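PDB 4BJJ: transcription factor TAU subunit SFC1 from Schizosaccharomyces pombe, which helps activate tRNA and 5S RNA genes as part of the tauA module of TFIIIC, which binds box A promoter sites, and takes part in linking tauA with tauB. Local coordinates for residues 39-44 with 52-57; 30-33 with 37-40; 75-80 with 96-101. The protein carries 3 engineered substitutions. All blocks are in the same frame, centred on the assembly; numbering follows the deposited sequence.

Contact 1 of 3, residues 39-44 with 52-57; sequences QKACQT and ALLELN. With HG (mercury (II) ion), chain C.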
ATOM      1  N   GLN A  39       6.026  -7.062  12.676  1.00 39.66           N
ATOM      2  CA  GLN A  39       6.281  -5.818  13.404  1.00 43.58           C
ATOM      3  C   GLN A  39       7.773  -5.490  13.579  1.00 44.28           C
ATOM      4  O   GLN A  39       8.192  -4.343  13.499  1.00 49.39           O
ATOM      5  CB  GLN A  39       5.573  -5.881  14.751  1.00 43.55           C
ATOM      6  CG  GLN A  39       4.064  -5.960  14.583  1.00 52.23           C
ATOM      7  CD  GLN A  39       3.321  -6.242  15.872  1.00 65.19           C
ATOM      8  OE1 GLN A  39       3.885  -6.748  16.844  1.00 69.99           O
ATOM      9  NE2 GLN A  39       2.039  -5.913  15.884  1.00 67.06           N
ATOM     10  N   LYS A  40       8.572  -6.512  13.794  1.00 40.11           N
ATOM     11  CA  LYS A  40      10.012  -6.362  13.853  1.00 43.00           C
ATOM     12  C   LYS A  40      10.523  -5.885  12.491  1.00 38.13           C
ATOM     13  O   LYS A  40      11.302  -4.961  12.411  1.00 37.23           O
ATOM     14  CB  LYS A  40      10.641  -7.709  14.264  1.00 45.63           C
ATOM     15  CG  LYS A  40      12.081  -7.646  14.682  1.00 59.08           C
ATOM     16  CD  LYS A  40      12.588  -9.017  15.131  1.00 71.79           C
ATOM     17  CE  LYS A  40      12.637 -10.027  13.967  1.00 79.63           C
ATOM     18  NZ  LYS A  40      13.215 -11.351  14.359  1.00 84.30           N
ATOM     19  N   ALA A  41      10.053  -6.511  11.415  1.00 41.37           N
ATOM     20  CA  ALA A  41      10.417  -6.092  10.064  1.00 38.82           C
ATOM     21  C   ALA A  41      10.015  -4.644   9.765  1.00 41.55           C
ATOM     22  O   ALA A  41      10.812  -3.874   9.235  1.00 45.78           O
ATOM     23  CB  ALA A  41       9.842  -7.036   9.049  1.00 36.87           C
ATOM     24  N   CYS A  42       8.819  -4.240  10.154  1.00 43.58           N
ATOM     25  CA  CYS A  42       8.417  -2.847   9.951  1.00 42.63           C
ATOM     26  C   CYS A  42       9.242  -1.861  10.794  1.00 41.20           C
ATOM     27  O   CYS A  42       9.637  -0.794  10.314  1.00 41.65           O
ATOM     28  CB  CYS A  42       6.928  -2.665  10.248  1.00 45.80           C
ATOM     29  SG  CYS A  42       6.383  -0.918  10.382  1.00 52.59           S
ATOM     30  N   GLN A  43       9.463  -2.179  12.054  1.00 35.42           N
ATOM     31  CA  GLN A  43      10.245  -1.318  12.897  1.00 36.29           C
ATOM     32  C   GLN A  43      11.701  -1.108  12.348  1.00 45.39           C
ATOM     33  O   GLN A  43      12.225   0.008  12.371  1.00 49.91           O
ATOM     34  CB  GLN A  43      10.292  -1.918  14.300  1.00 43.08           C
ATOM     35  CG  GLN A  43      11.434  -1.403  15.168  1.00 51.93           C
ATOM     36  CD  GLN A  43      11.516  -2.111  16.509  1.00 68.38           C
ATOM     37  OE1 GLN A  43      11.733  -3.332  16.590  1.00 68.21           O
ATOM     38  NE2 GLN A  43      11.334  -1.344  17.574  1.00 73.49           N
ATOM     39  N   THR A  44      12.357  -2.171  11.893  1.00 37.69           N
ATOM     40  CA  THR A  44      13.678  -2.036  11.298  1.00 36.68           C
ATOM     41  C   THR A  44      13.634  -1.098  10.094  1.00 50.96           C
ATOM     42  O   THR A  44      14.547  -0.291   9.901  1.00 47.39           O
ATOM     43  CB  THR A  44      14.234  -3.375  10.824  1.00 39.05           C
ATOM     44  OG1 THR A  44      14.210  -4.326  11.884  1.00 41.84           O
ATOM     45  CG2 THR A  44      15.680  -3.243  10.339  1.00 39.34           C
ATOM     46  N   ALA A  52      16.470  -3.233   6.188  1.00 50.28           N
ATOM     47  CA  ALA A  52      15.149  -3.848   6.149  1.00 47.19           C
ATOM     48  C   ALA A  52      15.167  -5.176   5.415  1.00 41.87           C
ATOM     49  O   ALA A  52      15.805  -5.327   4.396  1.00 44.76           O
ATOM     50  CB  ALA A  52      14.158  -2.906   5.498  1.00 51.42           C
ATOM     51  N   LEU A  53      14.414  -6.121   5.939  1.00 44.94           N
ATOM     52  CA  LEU A  53      14.525  -7.507   5.538  1.00 46.62           C
ATOM     53  C   LEU A  53      13.233  -8.225   5.942  1.00 40.26           C
ATOM     54  O   LEU A  53      12.703  -8.018   7.017  1.00 39.88           O
ATOM     55  CB  LEU A  53      15.743  -8.140   6.256  1.00 46.77           C
ATOM     56  CG  LEU A  53      16.121  -9.562   5.868  1.00 58.35           C
ATOM     57  CD1 LEU A  53      17.597  -9.769   6.025  1.00 54.69           C
ATOM     58  CD2 LEU A  53      15.363 -10.584   6.697  1.00 67.91           C
ATOM     59  N   LEU A  54      12.749  -9.102   5.085  1.00 44.63           N
ATOM     60  CA  LEU A  54      11.613  -9.926   5.427  1.00 40.04           C
ATOM     61  C   LEU A  54      11.610 -11.151   4.527  1.00 42.32           C
ATOM     62  O   LEU A  54      11.901 -11.072   3.339  1.00 44.11           O
ATOM     63  CB  LEU A  54      10.325  -9.118   5.280  1.00 41.65           C
ATOM     64  CG  LEU A  54       8.998  -9.726   5.709  1.00 44.10           C
ATOM     65  CD1 LEU A  54       8.968 -10.057   7.175  1.00 37.93           C
ATOM     66  CD2 LEU A  54       7.877  -8.740   5.370  1.00 48.29           C
ATOM     67  N   GLU A  55      11.251 -12.282   5.107  1.00 39.79           N
ATOM     68  CA  GLU A  55      11.300 -13.552   4.417  1.00 41.12           C
ATOM     69  C   GLU A  55       9.900 -14.199   4.312  1.00 41.14           C
ATOM     70  O   GLU A  55       9.113 -14.148   5.247  1.00 38.09           O
ATOM     71  CB  GLU A  55      12.257 -14.454   5.183  1.00 48.52           C
ATOM     72  CG  GLU A  55      12.778 -15.623   4.405  1.00 62.61           C
ATOM     73  CD  GLU A  55      13.840 -16.367   5.166  1.00 69.66           C
ATOM     74  OE1 GLU A  55      15.010 -15.960   5.070  1.00 77.74           O
ATOM     75  OE2 GLU A  55      13.503 -17.350   5.863  1.00 63.90           O
ATOM     76  N   LEU A  56       9.601 -14.784   3.155  1.00 39.40           N
ATOM     77  CA  LEU A  56       8.303 -15.398   2.906  1.00 37.80           C
ATOM     78  C   LEU A  56       8.432 -16.900   2.696  1.00 42.63           C
ATOM     79  O   LEU A  56       9.262 -17.388   1.908  1.00 42.87           O
ATOM     80  CB  LEU A  56       7.642 -14.767   1.679  1.00 39.50           C
ATOM     81  CG  LEU A  56       6.283 -15.342   1.247  1.00 43.29           C
ATOM     82  CD1 LEU A  56       5.180 -14.965   2.215  1.00 40.78           C
ATOM     83  CD2 LEU A  56       5.951 -14.856  -0.137  1.00 47.20           C
ATOM     84  N   ASN A  57       7.584 -17.620   3.410  1.00 41.47           N
ATOM     85  CA  ASN A  57       7.524 -19.073   3.325  1.00 42.49           C
ATOM     86  C   ASN A  57       6.075 -19.550   3.165  1.00 42.99           C
ATOM     87  O   ASN A  57       5.367 -19.752   4.150  1.00 45.69           O
ATOM     88  CB  ASN A  57       8.137 -19.673   4.593  1.00 42.82           C
ATOM     89  CG  ASN A  57       8.378 -21.140   4.473  1.00 46.93           C
ATOM     90  OD1 ASN A  57       8.164 -21.735   3.428  1.00 49.12           O
ATOM     91  ND2 ASN A  57       8.826 -21.738   5.544  1.00 52.67           N
TER
HETATM   92 HG    HG C1109       6.868  -0.011  12.315  1.00 53.24          HG

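Contact 2 of 3, residues 30-33 with 37-40; sequences QTLG and SIQK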
ATOM      1  N   GLN A  30       1.840 -16.393   9.593  1.00 41.64           N
ATOM      2  CA  GLN A  30       2.946 -17.295   9.824  1.00 40.40           C
ATOM      3  C   GLN A  30       3.869 -17.398   8.597  1.00 45.41           C
ATOM      4  O   GLN A  30       5.082 -17.635   8.750  1.00 46.19           O
ATOM      5  CB  GLN A  30       2.408 -18.659  10.243  1.00 46.39           C
ATOM      6  CG  GLN A  30       3.463 -19.631  10.700  1.00 60.16           C
ATOM      7  CD  GLN A  30       4.380 -19.036  11.743  1.00 60.68           C
ATOM      8  OE1 GLN A  30       3.928 -18.313  12.650  1.00 64.05           O
ATOM      9  NE2 GLN A  30       5.691 -19.296  11.594  1.00 46.21           N
ATOM     10  N   THR A  31       3.339 -17.158   7.391  1.00 43.52           N
ATOM     11  CA  THR A  31       4.185 -17.249   6.195  1.00 43.46           C
ATOM     12  C   THR A  31       5.313 -16.214   6.204  1.00 39.94           C
ATOM     13  O   THR A  31       6.299 -16.342   5.464  1.00 40.87           O
ATOM     14  CB  THR A  31       3.408 -17.087   4.878  1.00 41.79           C
ATOM     15  OG1 THR A  31       2.870 -15.767   4.794  1.00 38.42           O
ATOM     16  CG2 THR A  31       2.301 -18.134   4.742  1.00 38.07           C
ATOM     17  N   LEU A  32       5.133 -15.183   7.023  1.00 39.03           N
ATOM     18  CA  LEU A  32       6.116 -14.114   7.186  1.00 38.40           C
ATOM     19  C   LEU A  32       6.792 -14.222   8.547  1.00 42.90           C
ATOM     20  O   LEU A  32       7.538 -13.348   8.941  1.00 49.45           O
ATOM     21  CB  LEU A  32       5.428 -12.765   7.078  1.00 37.78           C
ATOM     22  CG  LEU A  32       4.822 -12.457   5.720  1.00 39.81           C
ATOM     23  CD1 LEU A  32       3.995 -11.210   5.802  1.00 41.82           C
ATOM     24  CD2 LEU A  32       5.906 -12.302   4.657  1.00 42.09           C
ATOM     25  N   GLY A  33       6.508 -15.303   9.262  1.00 49.09           N
ATOM     26  CA  GLY A  33       7.171 -15.585  10.513  1.00 47.17           C
ATOM     27  C   GLY A  33       6.337 -15.240  11.721  1.00 51.74           C
ATOM     28  O   GLY A  33       6.817 -15.326  12.847  1.00 52.64           O
ATOM     29  N   SER A  37       7.134 -11.062  14.015  1.00 47.21           N
ATOM     30  CA  SER A  37       8.155 -10.962  12.984  1.00 47.13           C
ATOM     31  C   SER A  37       7.816  -9.827  11.985  1.00 48.49           C
ATOM     32  O   SER A  37       8.703  -9.105  11.515  1.00 46.36           O
ATOM     33  CB  SER A  37       8.269 -12.306  12.282  1.00 45.05           C
ATOM     34  OG  SER A  37       9.037 -12.220  11.109  1.00 57.59           O
ATOM     35  N   ILE A  38       6.528  -9.649  11.695  1.00 48.00           N
ATOM     36  CA  ILE A  38       6.066  -8.586  10.799  1.00 43.20           C
ATOM     37  C   ILE A  38       6.334  -7.209  11.399  1.00 42.41           C
ATOM     38  O   ILE A  38       6.823  -6.310  10.727  1.00 41.52           O
ATOM     39  CB  ILE A  38       4.574  -8.759  10.523  1.00 44.20           C
ATOM     40  CG1 ILE A  38       4.393  -9.912   9.548  1.00 48.82           C
ATOM     41  CG2 ILE A  38       3.932  -7.469  10.005  1.00 39.59           C
ATOM     42  CD1 ILE A  38       3.028 -10.511   9.578  1.00 53.68           C
ATOM     43  N   GLN A  39       6.026  -7.062  12.676  1.00 39.66           N
ATOM     44  CA  GLN A  39       6.281  -5.818  13.404  1.00 43.58           C
ATOM     45  C   GLN A  39       7.773  -5.490  13.579  1.00 44.28           C
ATOM     46  O   GLN A  39       8.192  -4.343  13.499  1.00 49.39           O
ATOM     47  CB  GLN A  39       5.573  -5.881  14.751  1.00 43.55           C
ATOM     48  CG  GLN A  39       4.064  -5.960  14.583  1.00 52.23           C
ATOM     49  CD  GLN A  39       3.321  -6.242  15.872  1.00 65.19           C
ATOM     50  OE1 GLN A  39       3.885  -6.748  16.844  1.00 69.99           O
ATOM     51  NE2 GLN A  39       2.039  -5.913  15.884  1.00 67.06           N
ATOM     52  N   LYS A  40       8.572  -6.512  13.794  1.00 40.11           N
ATOM     53  CA  LYS A  40      10.012  -6.362  13.853  1.00 43.00           C
ATOM     54  C   LYS A  40      10.523  -5.885  12.491  1.00 38.13           C
ATOM     55  O   LYS A  40      11.302  -4.961  12.411  1.00 37.23           O
ATOM     56  CB  LYS A  40      10.641  -7.709  14.264  1.00 45.63           C
ATOM     57  CG  LYS A  40      12.081  -7.646  14.682  1.00 59.08           C
ATOM     58  CD  LYS A  40      12.588  -9.017  15.131  1.00 71.79           C
ATOM     59  CE  LYS A  40      12.637 -10.027  13.967  1.00 79.63           C
ATOM     60  NZ  LYS A  40      13.215 -11.351  14.359  1.00 84.30           N
TER
HETATM   61  O   HOH W   1       6.309 -13.875  14.868  1.00 51.65           O

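Contact 3 of 3, residues 75-80 with 96-101; sequences RNDLLV and RQVFLF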
ATOM      1  N   ARG A  75       8.502   3.932  -2.752  1.00 43.41           N
ATOM      2  CA  ARG A  75       7.856   4.585  -3.880  1.00 39.87           C
ATOM      3  C   ARG A  75       7.256   5.811  -3.267  1.00 40.34           C
ATOM      4  O   ARG A  75       7.826   6.355  -2.333  1.00 39.37           O
ATOM      5  CB  ARG A  75       6.809   3.674  -4.533  1.00 33.06           C
ATOM      6  CG  ARG A  75       7.444   2.387  -5.030  1.00 40.43           C
ATOM      7  CD  ARG A  75       6.525   1.503  -5.812  1.00 38.83           C
ATOM      8  NE  ARG A  75       5.463   0.963  -4.989  1.00 47.12           N
ATOM      9  CZ  ARG A  75       4.954  -0.256  -5.125  1.00 48.99           C
ATOM     10  NH1 ARG A  75       5.426  -1.094  -6.039  1.00 51.58           N
ATOM     11  NH2 ARG A  75       4.001  -0.652  -4.305  1.00 47.81           N
ATOM     12  N   ASN A  76       6.115   6.256  -3.782  1.00 40.18           N
ATOM     13  CA  ASN A  76       5.415   7.379  -3.206  1.00 33.29           C
ATOM     14  C   ASN A  76       3.975   7.009  -2.945  1.00 39.93           C
ATOM     15  O   ASN A  76       3.062   7.812  -3.135  1.00 43.23           O
ATOM     16  CB  ASN A  76       5.522   8.583  -4.130  1.00 36.38           C
ATOM     17  CG  ASN A  76       5.134   8.267  -5.566  1.00 40.08           C
ATOM     18  OD1 ASN A  76       4.806   7.136  -5.923  1.00 42.20           O
ATOM     19  ND2 ASN A  76       5.168   9.287  -6.396  1.00 41.85           N
ATOM     20  N   ASP A  77       3.772   5.784  -2.482  1.00 38.89           N
ATOM     21  CA  ASP A  77       2.428   5.291  -2.277  1.00 38.87           C
ATOM     22  C   ASP A  77       1.789   5.996  -1.089  1.00 40.83           C
ATOM     23  O   ASP A  77       2.465   6.420  -0.142  1.00 37.50           O
ATOM     24  CB  ASP A  77       2.431   3.784  -2.033  1.00 47.41           C
ATOM     25  CG  ASP A  77       3.243   3.012  -3.067  1.00 62.17           C
ATOM     26  OD1 ASP A  77       3.017   3.228  -4.271  1.00 68.73           O
ATOM     27  OD2 ASP A  77       4.108   2.188  -2.678  1.00 67.92           O
ATOM     28  N   LEU A  78       0.469   6.091  -1.135  1.00 35.95           N
ATOM     29  CA  LEU A  78      -0.275   6.720  -0.072  1.00 33.66           C
ATOM     30  C   LEU A  78      -1.313   5.762   0.419  1.00 33.07           C
ATOM     31  O   LEU A  78      -1.775   4.902  -0.317  1.00 40.43           O
ATOM     32  CB  LEU A  78      -0.947   8.013  -0.553  1.00 31.77           C
ATOM     33  CG  LEU A  78      -0.008   9.062  -1.155  1.00 33.15           C
ATOM     34  CD1 LEU A  78      -0.834  10.188  -1.754  1.00 37.31           C
ATOM     35  CD2 LEU A  78       0.917   9.630  -0.108  1.00 30.34           C
ATOM     36  N   LEU A  79      -1.662   5.914   1.680  1.00 33.94           N
ATOM     37  CA  LEU A  79      -2.721   5.147   2.268  1.00 39.29           C
ATOM     38  C   LEU A  79      -3.877   6.112   2.535  1.00 43.04           C
ATOM     39  O   LEU A  79      -3.720   7.097   3.242  1.00 42.32           O
ATOM     40  CB  LEU A  79      -2.261   4.497   3.560  1.00 36.63           C
ATOM     41  CG  LEU A  79      -3.360   3.667   4.208  1.00 39.80           C
ATOM     42  CD1 LEU A  79      -3.690   2.420   3.375  1.00 44.12           C
ATOM     43  CD2 LEU A  79      -2.958   3.309   5.595  1.00 40.05           C
ATOM     44  N   VAL A  80      -5.035   5.809   1.967  1.00 37.53           N
ATOM     45  CA  VAL A  80      -6.147   6.743   1.980  1.00 39.08           C
ATOM     46  C   VAL A  80      -7.309   6.131   2.722  1.00 44.96           C
ATOM     47  O   VAL A  80      -7.841   5.086   2.338  1.00 52.29           O
ATOM     48  CB  VAL A  80      -6.564   7.109   0.549  1.00 42.07           C
ATOM     49  CG1 VAL A  80      -7.738   8.067   0.560  1.00 42.34           C
ATOM     50  CG2 VAL A  80      -5.390   7.728  -0.195  1.00 40.55           C
ATOM     51  N   ARG A  96       6.037   4.617   3.472  1.00 46.39           N
ATOM     52  CA  ARG A  96       7.436   5.003   3.268  1.00 42.15           C
ATOM     53  C   ARG A  96       8.289   3.869   2.724  1.00 38.25           C
ATOM     54  O   ARG A  96       9.280   4.129   2.059  1.00 37.38           O
ATOM     55  CB  ARG A  96       8.065   5.544   4.552  1.00 39.14           C
ATOM     56  CG  ARG A  96       7.478   6.853   5.071  1.00 36.65           C
ATOM     57  CD  ARG A  96       7.377   7.941   4.040  1.00 33.72           C
ATOM     58  NE  ARG A  96       8.648   8.358   3.457  1.00 38.88           N
ATOM     59  CZ  ARG A  96       9.444   9.297   3.977  1.00 39.48           C
ATOM     60  NH1 ARG A  96       9.135   9.894   5.114  1.00 33.58           N
ATOM     61  NH2 ARG A  96      10.575   9.610   3.379  1.00 37.11           N
ATOM     62  N   GLN A  97       7.915   2.630   3.012  1.00 36.32           N
ATOM     63  CA  GLN A  97       8.619   1.472   2.472  1.00 32.50           C
ATOM     64  C   GLN A  97       7.702   0.312   2.093  1.00 31.55           C
ATOM     65  O   GLN A  97       6.649   0.099   2.683  1.00 35.64           O
ATOM     66  CB  GLN A  97       9.722   0.967   3.424  1.00 36.95           C
ATOM     67  CG  GLN A  97      11.072   0.971   2.697  1.00 43.42           C
ATOM     68  CD  GLN A  97      12.248   0.596   3.563  1.00 55.08           C
ATOM     69  OE1 GLN A  97      12.209  -0.373   4.305  1.00 62.71           O
ATOM     70  NE2 GLN A  97      13.326   1.339   3.429  1.00 59.28           N
ATOM     71  N   VAL A  98       8.141  -0.450   1.103  1.00 31.12           N
ATOM     72  CA  VAL A  98       7.377  -1.559   0.585  1.00 35.62           C
ATOM     73  C   VAL A  98       8.237  -2.805   0.569  1.00 34.47           C
ATOM     74  O   VAL A  98       9.366  -2.766   0.106  1.00 33.11           O
ATOM     75  CB  VAL A  98       6.898  -1.278  -0.857  1.00 36.35           C
ATOM     76  CG1 VAL A  98       5.852  -2.262  -1.247  1.00 41.43           C
ATOM     77  CG2 VAL A  98       6.320   0.093  -0.946  1.00 41.38           C
ATOM     78  N   PHE A  99       7.691  -3.903   1.070  1.00 36.97           N
ATOM     79  CA  PHE A  99       8.275  -5.225   0.880  1.00 37.30           C
ATOM     80  C   PHE A  99       7.530  -5.904  -0.276  1.00 36.85           C
ATOM     81  O   PHE A  99       6.333  -6.207  -0.185  1.00 36.95           O
ATOM     82  CB  PHE A  99       8.163  -6.044   2.167  1.00 37.48           C
ATOM     83  CG  PHE A  99       8.888  -5.439   3.345  1.00 40.92           C
ATOM     84  CD1 PHE A  99       8.304  -4.417   4.088  1.00 38.36           C
ATOM     85  CD2 PHE A  99      10.159  -5.901   3.713  1.00 43.52           C
ATOM     86  CE1 PHE A  99       8.958  -3.874   5.169  1.00 42.72           C
ATOM     87  CE2 PHE A  99      10.826  -5.356   4.801  1.00 44.16           C
ATOM     88  CZ  PHE A  99      10.222  -4.348   5.537  1.00 43.94           C
ATOM     89  N   LEU A 100       8.253  -6.111  -1.363  1.00 31.64           N
ATOM     90  CA  LEU A 100       7.694  -6.600  -2.617  1.00 33.86           C
ATOM     91  C   LEU A 100       7.912  -8.092  -2.750  1.00 40.05           C
ATOM     92  O   LEU A 100       9.025  -8.557  -2.986  1.00 44.06           O
ATOM     93  CB  LEU A 100       8.347  -5.884  -3.798  1.00 34.12           C
ATOM     94  CG  LEU A 100       8.213  -4.354  -3.809  1.00 44.32           C
ATOM     95  CD1 LEU A 100       9.353  -3.724  -4.576  1.00 51.47           C
ATOM     96  CD2 LEU A 100       6.920  -3.884  -4.395  1.00 45.04           C
ATOM     97  N   PHE A 101       6.834  -8.838  -2.581  1.00 50.00           N
ATOM     98  CA  PHE A 101       6.849 -10.260  -2.830  1.00 47.68           C
ATOM     99  C   PHE A 101       6.124 -10.593  -4.134  1.00 54.64           C
ATOM    100  O   PHE A 101       6.534 -11.509  -4.827  1.00 58.77           O
ATOM    101  CB  PHE A 101       6.231 -11.020  -1.664  1.00 41.34           C
ATOM    102  CG  PHE A 101       7.101 -11.094  -0.478  1.00 39.27           C
ATOM    103  CD1 PHE A 101       8.273 -11.821  -0.515  1.00 39.91           C
ATOM    104  CD2 PHE A 101       6.753 -10.444   0.680  1.00 38.87           C
ATOM    105  CE1 PHE A 101       9.082 -11.894   0.586  1.00 44.15           C
ATOM    106  CE2 PHE A 101       7.566 -10.520   1.787  1.00 46.68           C
ATOM    107  CZ  PHE A 101       8.735 -11.260   1.743  1.00 43.18           C
TER

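Contact 1 of 3, residues 39-44 with 52-57
A41 and L54 form the apolar centre of this contact, where a helix passes over an extended chain that is about to become a strand. The methyl of A41 points toward residues 52-57, and A41 CB lies 3.7 Å from L54 CD1, one of the leucine's two branch ends. With CG set opposite the amide N (chi1 -174°), the branch of L54 that carries CD1 reaches the alanine; its side chain also packs on I16 and F99.

The backbone takes part as well. A41 CB sits 3.6 Å from L53 O, a van der Waals contact of a methyl with a carbonyl oxygen. Alanine suits the place because its methyl is small enough to sit directly on L53 O and L54 CD1. Near the other end T44 CG2 approaches A52 N at 4.2 Å, a looser contact at the margin.

Backbone hydrogen bonds hold each side in its own structure. In the helix T44 N bonds to K40 O at 3.0 Å, and in the extended chain L54 pairs with A70 and L56 with V68.

A metal bond marks a different side of the helix. The CB of C42 points away from residues 52-57, and C42 SG holds a mercury ion at 2.2 Å, a soft cysteine sulfur meeting a soft metal. The ion is probably a heavy-atom label rather than a natural cofactor. The cysteine also packs on A14 and on an apolar side chain of the neighbouring protein chain.

Overall, helix 35-47 packs on the extended loop leading into strand 55-56 and, through C42, on strand 12-18, with L54 between helix and sheet: an alpha-on-beta packing within the Tau95 triple barrel domain, here the Sfc7-interacting part of Sfc1.

Contact 2 of 3, residues 30-33 with 37-40
L32 and G33 close a type I turn that begins at Q30 and brings the chain back against the start of helix 35-47, with G33 CA 5.3 Å from S37 CA. G33 N bonds to Q30 O, and G33, at a positive phi of 101°, is the C-prime residue of a Schellman motif ending helix 25-30. Glycine fits doubly: any CB would press on the carbonyl oxygen of L32 and run into the hydroxyl of S37.

That hydroxyl supplies the direct polar link. S37 OG lies anti to its backbone N (chi1 168°), which carries it back to the turn, and it donates to L32 O at 2.9 Å. The donor lies in the carbonyl plane, at a C=O...O angle of 148°. A small side chain with a hydroxyl meets the carbonyl without crowding the glycine, and S37 CB rests 3.4 Å from G33 O.

A water accepts from S37 N at 3.1 Å; its link to G33 O, at 2.5 Å, is unusually short and doubtful. Beside the polar pair L32 and I38 meet at a slant, with L32 CB 3.9 Å from I38 CG1. L32 points toward the helix, and the end of I38 swings in to meet it; both also touch I16, and L32 touches L56 and F101.

The contact thus divides its work: L32 and I38 are buried, with apolar side chains of the neighbouring protein chain also packing on them, while the serine hydroxyl gives the carbonyl of L32 a partner where helix 25-30 has ended.

Contact 3 of 3, residues 75-80 with 96-101
The guanidinium of R75 reaches V98 and L100 obliquely. R75 NH1 is 3.6 Å from L100 CD2, and R75 NH2 is 3.9 Å from V98 CG1; the arginine runs roughly at right angles to the valine and at a slant to the leucine. A bend at chi3 (-67°) folds the long chain back so that its tip can also meet D77.

D77 OD2 lies at the edge of the guanidinium, in its plane. R75 grips it side-on through NE and NH2, both on this one oxygen. The bond from R75 NE to D77 OD2 is of ordinary length and fairly straight (2.9 Å, 163°) and uses the syn lone pair; that from R75 NH2, longer at 3.3 Å and more bent (140°), comes from above the carboxylate plane. D77 OD2 also touches V98 CG2 at 3.5 Å. R75 NH2 has a further salt-bridge partner, E17 of strand 12-18.

With an alanine here instead of R75, D77 and E17 would probably lose their shared positive partner and a gap would open beside V98 and L100. Charge pairing thus fixes the group, while the apolar side chains of strand 88-100 pack against it where the chain enters the hairpin of strands 78-83 and 88-100.

In the fold
Contacts 1 and 2 share helix 35-47, with centres about 6 Å apart; the centre of contact 3 is about 14 Å from that of contact 1 and 17 Å from that of contact 2. Each mixes buried residues (A41 and L54; L32 and I38; D77 and V98) with others nearer the surface, such as L53 and G33. Contact 1 is apolar, contact 2 adds a hydroxyl at a helix end, and in contact 3 a salt bridge inside 75-80 sets a guanidinium against aliphatic side chains. Aromatic residues of 96-101 tie them together: F99 packs on L54, and F101 on L56 and L32. Within contact 3's own segment, L78 to V80 pair with a strand of the neighbouring chain, continuing the sheet.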